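Local coordinates for dual function macrocyclase-peptidase POPB (Galerina marginata, PDB 5N4B), which excises and macrocyclises peptide precursors of the amanitin toxins, cleaving on the C-terminal side of proline residues as a serine peptidase, at residues Tyr372-Tyr377 with Ala406-Arg411. The protein carries 1 engineered substitution. Sequence-based numbering, arbitrary orientation. Where two conformers were deposited one is given.
Sequences YFVAIY and ASIANR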
loop_
_atom_site.group_PDB
_atom_site.type_symbol
_atom_site.label_atom_id
_atom_site.label_comp_id
_atom_site.label_asym_id
_atom_site.label_seq_id
_atom_site.Cartn_x
_atom_site.Cartn_y
_atom_site.Cartn_z
ATOM N N TYR A 372 12.151 -14.724 -22.498
ATOM C CA TYR A 372 13.103 -14.122 -21.579
ATOM C C TYR A 372 12.415 -13.837 -20.253
ATOM O O TYR A 372 11.190 -13.819 -20.129
ATOM C CB TYR A 372 13.677 -12.818 -22.129
ATOM C CG TYR A 372 14.532 -12.927 -23.352
ATOM C CD1 TYR A 372 13.972 -13.087 -24.592
ATOM C CD2 TYR A 372 15.905 -12.871 -23.238
ATOM C CE1 TYR A 372 14.799 -13.194 -25.737
ATOM C CE2 TYR A 372 16.737 -12.959 -24.349
ATOM C CZ TYR A 372 16.170 -13.127 -25.600
ATOM O OH TYR A 372 16.961 -13.220 -26.742
ATOM N N PHE A 373 13.221 -13.604 -19.238
ATOM C CA PHE A 373 12.700 -13.241 -17.929
ATOM C C PHE A 373 13.401 -11.989 -17.449
ATOM O O PHE A 373 14.611 -11.861 -17.584
ATOM C CB PHE A 373 12.860 -14.366 -16.915
ATOM C CG PHE A 373 12.127 -15.608 -17.289
ATOM C CD1 PHE A 373 10.814 -15.767 -16.897
ATOM C CD2 PHE A 373 12.718 -16.564 -18.067
ATOM C CE1 PHE A 373 10.101 -16.893 -17.246
ATOM C CE2 PHE A 373 12.000 -17.704 -18.404
ATOM C CZ PHE A 373 10.721 -17.875 -18.011
ATOM N N VAL A 374 12.639 -11.058 -16.883
ATOM C CA VAL A 374 13.164 -9.844 -16.256
ATOM C C VAL A 374 12.923 -10.011 -14.765
ATOM O O VAL A 374 11.816 -10.357 -14.353
ATOM C CB VAL A 374 12.501 -8.577 -16.811
ATOM C CG1 VAL A 374 13.171 -7.324 -16.277
ATOM C CG2 VAL A 374 12.500 -8.571 -18.354
ATOM N N ALA A 375 13.981 -9.819 -13.958
ATOM C CA ALA A 375 13.931 -10.056 -12.521
ATOM C C ALA A 375 14.369 -8.808 -11.795
ATOM O O ALA A 375 15.331 -8.153 -12.192
ATOM C CB ALA A 375 14.896 -11.180 -12.135
ATOM N N ILE A 376 13.679 -8.500 -10.700
ATOM C CA ILE A 376 14.094 -7.442 -9.779
ATOM C C ILE A 376 14.482 -8.119 -8.487
ATOM O O ILE A 376 13.681 -8.868 -7.898
ATOM C CB ILE A 376 13.007 -6.394 -9.560
ATOM C CG1 ILE A 376 12.807 -5.628 -10.860
ATOM C CG2 ILE A 376 13.416 -5.428 -8.412
ATOM C CD1 ILE A 376 11.617 -4.744 -10.812
ATOM N N TYR A 377 15.724 -7.877 -8.070
ATOM C CA TYR A 377 16.252 -8.282 -6.779
ATOM C C TYR A 377 16.343 -7.069 -5.885
ATOM O O TYR A 377 16.761 -5.974 -6.317
ATOM C CB TYR A 377 17.636 -8.882 -6.921
ATOM C CG TYR A 377 17.625 -10.298 -7.379
ATOM C CD1 TYR A 377 17.469 -11.302 -6.459
ATOM C CD2 TYR A 377 17.768 -10.630 -8.709
ATOM C CE1 TYR A 377 17.433 -12.650 -6.843
ATOM C CE2 TYR A 377 17.777 -11.956 -9.098
ATOM C CZ TYR A 377 17.584 -12.939 -8.157
ATOM O OH TYR A 377 17.547 -14.232 -8.644
ATOM N N ALA A 406 12.193 -0.279 -8.111
ATOM C CA ALA A 406 11.898 -0.532 -9.518
ATOM C C ALA A 406 10.734 -1.507 -9.670
ATOM O O ALA A 406 10.521 -2.385 -8.833
ATOM C CB ALA A 406 13.092 -1.119 -10.190
ATOM N N SER A 407 9.974 -1.349 -10.741
ATOM C CA SER A 407 8.949 -2.312 -11.137
ATOM C C SER A 407 8.984 -2.527 -12.643
ATOM O O SER A 407 9.465 -1.669 -13.392
ATOM C CB SER A 407 7.559 -1.793 -10.844
ATOM O OG SER A 407 7.424 -1.384 -9.526
ATOM N N ILE A 408 8.517 -3.715 -13.070
ATOM C CA ILE A 408 8.483 -4.096 -14.481
ATOM C C ILE A 408 7.059 -3.969 -14.951
ATOM O O ILE A 408 6.147 -4.399 -14.250
ATOM C CB ILE A 408 8.958 -5.539 -14.689
ATOM C CG1 ILE A 408 10.283 -5.822 -14.004
ATOM C CG2 ILE A 408 9.053 -5.855 -16.201
ATOM C CD1 ILE A 408 10.523 -7.296 -13.793
ATOM N N ALA A 409 6.881 -3.496 -16.168
ATOM C CA ALA A 409 5.586 -3.447 -16.854
ATOM C C ALA A 409 5.764 -3.988 -18.270
ATOM O O ALA A 409 6.596 -3.485 -19.040
ATOM C CB ALA A 409 5.081 -2.011 -16.936
ATOM N N ASN A 410 4.963 -4.975 -18.623
ATOM C CA ASN A 410 5.076 -5.560 -19.943
ATOM C C ASN A 410 3.903 -6.497 -20.220
ATOM O O ASN A 410 3.108 -6.848 -19.341
ATOM C CB ASN A 410 6.397 -6.298 -20.138
ATOM C CG ASN A 410 6.419 -7.655 -19.522
ATOM O OD1 ASN A 410 6.065 -7.842 -18.369
ATOM N ND2 ASN A 410 6.810 -8.629 -20.302
ATOM N N ARG A 411 3.879 -6.946 -21.473
ATOM C CA ARG A 411 3.026 -8.030 -21.944
ATOM C C ARG A 411 3.957 -9.041 -22.586
ATOM O O ARG A 411 4.703 -8.708 -23.509
ATOM C CB ARG A 411 1.962 -7.513 -22.927
ATOM C CG ARG A 411 1.063 -6.444 -22.301
ATOM C CD ARG A 411 -0.003 -5.959 -23.307
ATOM N NE ARG A 411 -0.962 -7.017 -23.563
ATOM C CZ ARG A 411 -1.712 -7.091 -24.643
ATOM N NH1 ARG A 411 -1.659 -6.164 -25.575
ATOM N NH2 ARG A 411 -2.511 -8.134 -24.802
#
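CD1 of I376 rests on one face of the A406-S407 peptide, 3.3 Å from A406 O, and touches S407 CA at the margin. In return, CD1 of I408 lies above the V374-A375 peptide, toward its oxygen end, 3.4 Å from V374 O. V374 pairs through the backbone with N366 of strand 361-368 and A375 with Y386 of strand 382-388. Both isoleucines run extended toward the opposite strand: in I376, CG1 is anti to the carbonyl carbon (chi1 -68°) and CD1 continues outward (chi2 170°). The two chains lie alongside each other, heading opposite ways, I376 CD1 reaching I408 CG1 at 3.6 Å. CG1 of V374 meets the terminal methyl of I408 at an oblique angle, 3.6 Å from I408 CD1, while A406 CB touches I376 CD1 at 4.0 Å. S407 and A409 pack on the bound peptide. The strand axes run nearly antiparallel (162°), 7.8 Å apart, as layers of separate sheets. These are adjacent blades of the beta-propeller: strand 372-379 lies between 361-368 and 382-388, and strand 405-409 begins the next blade beside 416-423, tied back to the first by hydrogen bonds from A406 N to D383 OD2 and I408 N to Q364 OE1.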